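Local coordinates for protein acetyltransferase, GNAT family (Colwellia psychrerythraea, PDB 3IWG) that probably acts as an acyltransferase, moving groups other than amino-acyl groups, at residues 35-40 with 66-70. Sequence-based numbering, arbitrary orientation.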
loop_
_atom_site.group_PDB
_atom_site.type_symbol
_atom_site.label_atom_id
_atom_site.label_comp_id
_atom_site.label_asym_id
_atom_site.label_seq_id
_atom_site.Cartn_x
_atom_site.Cartn_y
_atom_site.Cartn_z
ATOM N N TRP A 35 10.950 8.045 7.734
ATOM C CA TRP A 35 11.596 9.241 7.177
ATOM C C TRP A 35 12.426 8.955 5.926
ATOM O O TRP A 35 12.240 9.616 4.894
ATOM C CB TRP A 35 12.442 9.934 8.216
ATOM C CG TRP A 35 11.624 10.676 9.104
ATOM C CD1 TRP A 35 11.042 10.225 10.225
ATOM C CD2 TRP A 35 11.180 12.005 8.916
ATOM N NE1 TRP A 35 10.278 11.220 10.806
ATOM C CE2 TRP A 35 10.343 12.327 10.017
ATOM C CE3 TRP A 35 11.418 12.972 7.935
ATOM C CZ2 TRP A 35 9.725 13.569 10.167
ATOM C CZ3 TRP A 35 10.805 14.223 8.082
ATOM C CH2 TRP A 35 9.966 14.510 9.211
ATOM N N HIS A 36 13.285 7.953 5.988
ATOM C CA HIS A 36 14.299 7.790 4.937
ATOM C C HIS A 36 13.965 6.807 3.862
ATOM O O HIS A 36 14.492 6.942 2.777
ATOM C CB HIS A 36 15.670 7.508 5.523
ATOM C CG HIS A 36 16.264 8.727 6.128
ATOM N ND1 HIS A 36 16.099 9.047 7.460
ATOM C CD2 HIS A 36 16.852 9.803 5.552
ATOM C CE1 HIS A 36 16.585 10.254 7.680
ATOM N NE2 HIS A 36 17.057 10.729 6.542
ATOM N N PHE A 37 13.067 5.851 4.126
ATOM C CA PHE A 37 12.604 4.963 3.067
ATOM C C PHE A 37 11.146 5.101 2.662
ATOM O O PHE A 37 10.726 4.493 1.693
ATOM C CB PHE A 37 12.940 3.533 3.443
ATOM C CG PHE A 37 14.337 3.401 3.856
ATOM C CD1 PHE A 37 15.347 3.573 2.911
ATOM C CD2 PHE A 37 14.677 3.243 5.180
ATOM C CE1 PHE A 37 16.671 3.526 3.272
ATOM C CE2 PHE A 37 16.038 3.186 5.555
ATOM C CZ PHE A 37 17.022 3.337 4.593
ATOM N N GLY A 38 10.396 5.920 3.389
ATOM C CA GLY A 38 9.013 6.246 3.040
ATOM C C GLY A 38 9.032 7.622 2.428
ATOM O O GLY A 38 8.840 7.727 1.221
ATOM N N PHE A 39 9.300 8.661 3.247
ATOM C CA PHE A 39 9.248 10.071 2.783
ATOM C C PHE A 39 10.341 10.481 1.821
ATOM O O PHE A 39 10.043 11.075 0.820
ATOM C CB PHE A 39 9.247 11.122 3.942
ATOM C CG PHE A 39 8.141 10.946 4.963
ATOM C CD1 PHE A 39 6.858 10.578 4.586
ATOM C CD2 PHE A 39 8.388 11.202 6.328
ATOM C CE1 PHE A 39 5.835 10.400 5.554
ATOM C CE2 PHE A 39 7.353 11.039 7.315
ATOM C CZ PHE A 39 6.091 10.630 6.912
ATOM N N ALA A 40 11.611 10.243 2.136
ATOM C CA ALA A 40 12.689 10.761 1.281
ATOM C C ALA A 40 12.599 10.373 -0.228
ATOM O O ALA A 40 12.767 11.220 -1.104
ATOM C CB ALA A 40 14.066 10.378 1.864
ATOM N N LEU A 66 14.139 20.334 3.471
ATOM C CA LEU A 66 15.157 19.358 3.194
ATOM C C LEU A 66 14.962 18.144 4.061
ATOM O O LEU A 66 14.552 18.227 5.211
ATOM C CB LEU A 66 16.566 19.931 3.417
ATOM C CG LEU A 66 17.274 20.645 2.257
ATOM C CD1 LEU A 66 16.379 21.675 1.623
ATOM C CD2 LEU A 66 18.619 21.335 2.718
ATOM N N LEU A 67 15.263 17.008 3.492
ATOM C CA LEU A 67 15.196 15.755 4.186
ATOM C C LEU A 67 16.563 15.095 4.178
ATOM O O LEU A 67 16.877 14.362 5.092
ATOM C CB LEU A 67 14.132 14.813 3.523
ATOM C CG LEU A 67 12.615 15.175 3.637
ATOM C CD1 LEU A 67 11.651 13.993 3.207
ATOM C CD2 LEU A 67 12.174 15.652 5.039
ATOM N N GLN A 68 17.345 15.309 3.114
ATOM C CA GLN A 68 18.659 14.668 2.945
ATOM C C GLN A 68 19.590 15.644 2.214
ATOM O O GLN A 68 19.130 16.428 1.371
ATOM C CB GLN A 68 18.535 13.373 2.128
ATOM C CG GLN A 68 17.694 12.293 2.762
ATOM C CD GLN A 68 17.628 10.990 1.922
ATOM O OE1 GLN A 68 17.760 11.017 0.705
ATOM N NE2 GLN A 68 17.390 9.854 2.590
ATOM N N TYR A 69 20.869 15.595 2.565
ATOM C CA TYR A 69 21.915 16.397 1.928
ATOM C C TYR A 69 23.247 15.656 2.046
ATOM O O TYR A 69 23.581 15.090 3.107
ATOM C CB TYR A 69 22.040 17.738 2.593
ATOM C CG TYR A 69 23.181 18.604 2.066
ATOM C CD1 TYR A 69 24.495 18.449 2.518
ATOM C CD2 TYR A 69 22.933 19.599 1.118
ATOM C CE1 TYR A 69 25.537 19.265 2.009
ATOM C CE2 TYR A 69 23.945 20.388 0.612
ATOM C CZ TYR A 69 25.233 20.236 1.077
ATOM O OH TYR A 69 26.178 21.063 0.568
ATOM N N TYR A 70 23.996 15.624 0.961
ATOM C CA TYR A 70 25.253 14.909 0.973
ATOM C C TYR A 70 26.142 15.437 -0.137
ATOM O O TYR A 70 25.693 15.561 -1.279
ATOM C CB TYR A 70 25.034 13.406 0.800
ATOM C CG TYR A 70 26.308 12.630 0.745
ATOM C CD1 TYR A 70 26.909 12.197 1.907
ATOM C CD2 TYR A 70 26.946 12.378 -0.457
ATOM C CE1 TYR A 70 28.085 11.512 1.898
ATOM C CE2 TYR A 70 28.143 11.671 -0.493
ATOM C CZ TYR A 70 28.721 11.253 0.700
ATOM O OH TYR A 70 29.914 10.569 0.712
HETATM O O HOH W 1 16.382 7.461 0.790
#
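Helix 35-39 runs across strand 66-70 at 114°, their axes 9.6 Å apart at closest approach, and the backbone bond from Ala40 N to Trp35 O makes a wider, pi-type turn there. The pair is a worked example of helix-on-strand packing inside a GNAT domain, in which consecutive strand residues meet the helix by different means. Leu67 supplies the apolar half. Chi1 of -69° sets its CG beside the backbone N, and from that branch point CD2 meets the edge of the Trp35 indole, 3.6 Å from CZ3, while CD1 rests 3.8 Å from Phe39 CB. The Phe39 ring in turn lies with CD2 over one indole face, near the rim. Gln68 supplies the polar half, its extended chain sliding past His36 in the opposite direction, the imidazole and amide planes nearly coplanar, 17° apart. Ala40 CB packs against the same amide, 3.6 Å from Gln68 CD. At the far end of this glutamine, Lys20 of helix 17-26 hydrogen-bonds OE1. An alanine in place of Gln68 would probably cost Lys20 its bond to OE1, leave a bridging water without its strand donor, and open a gap beside Ala40. That water completes the link between strand and helix, accepting from Gln68 NE2 at 3.2 Å and donating to the backbone oxygen His36 O at 2.8 Å.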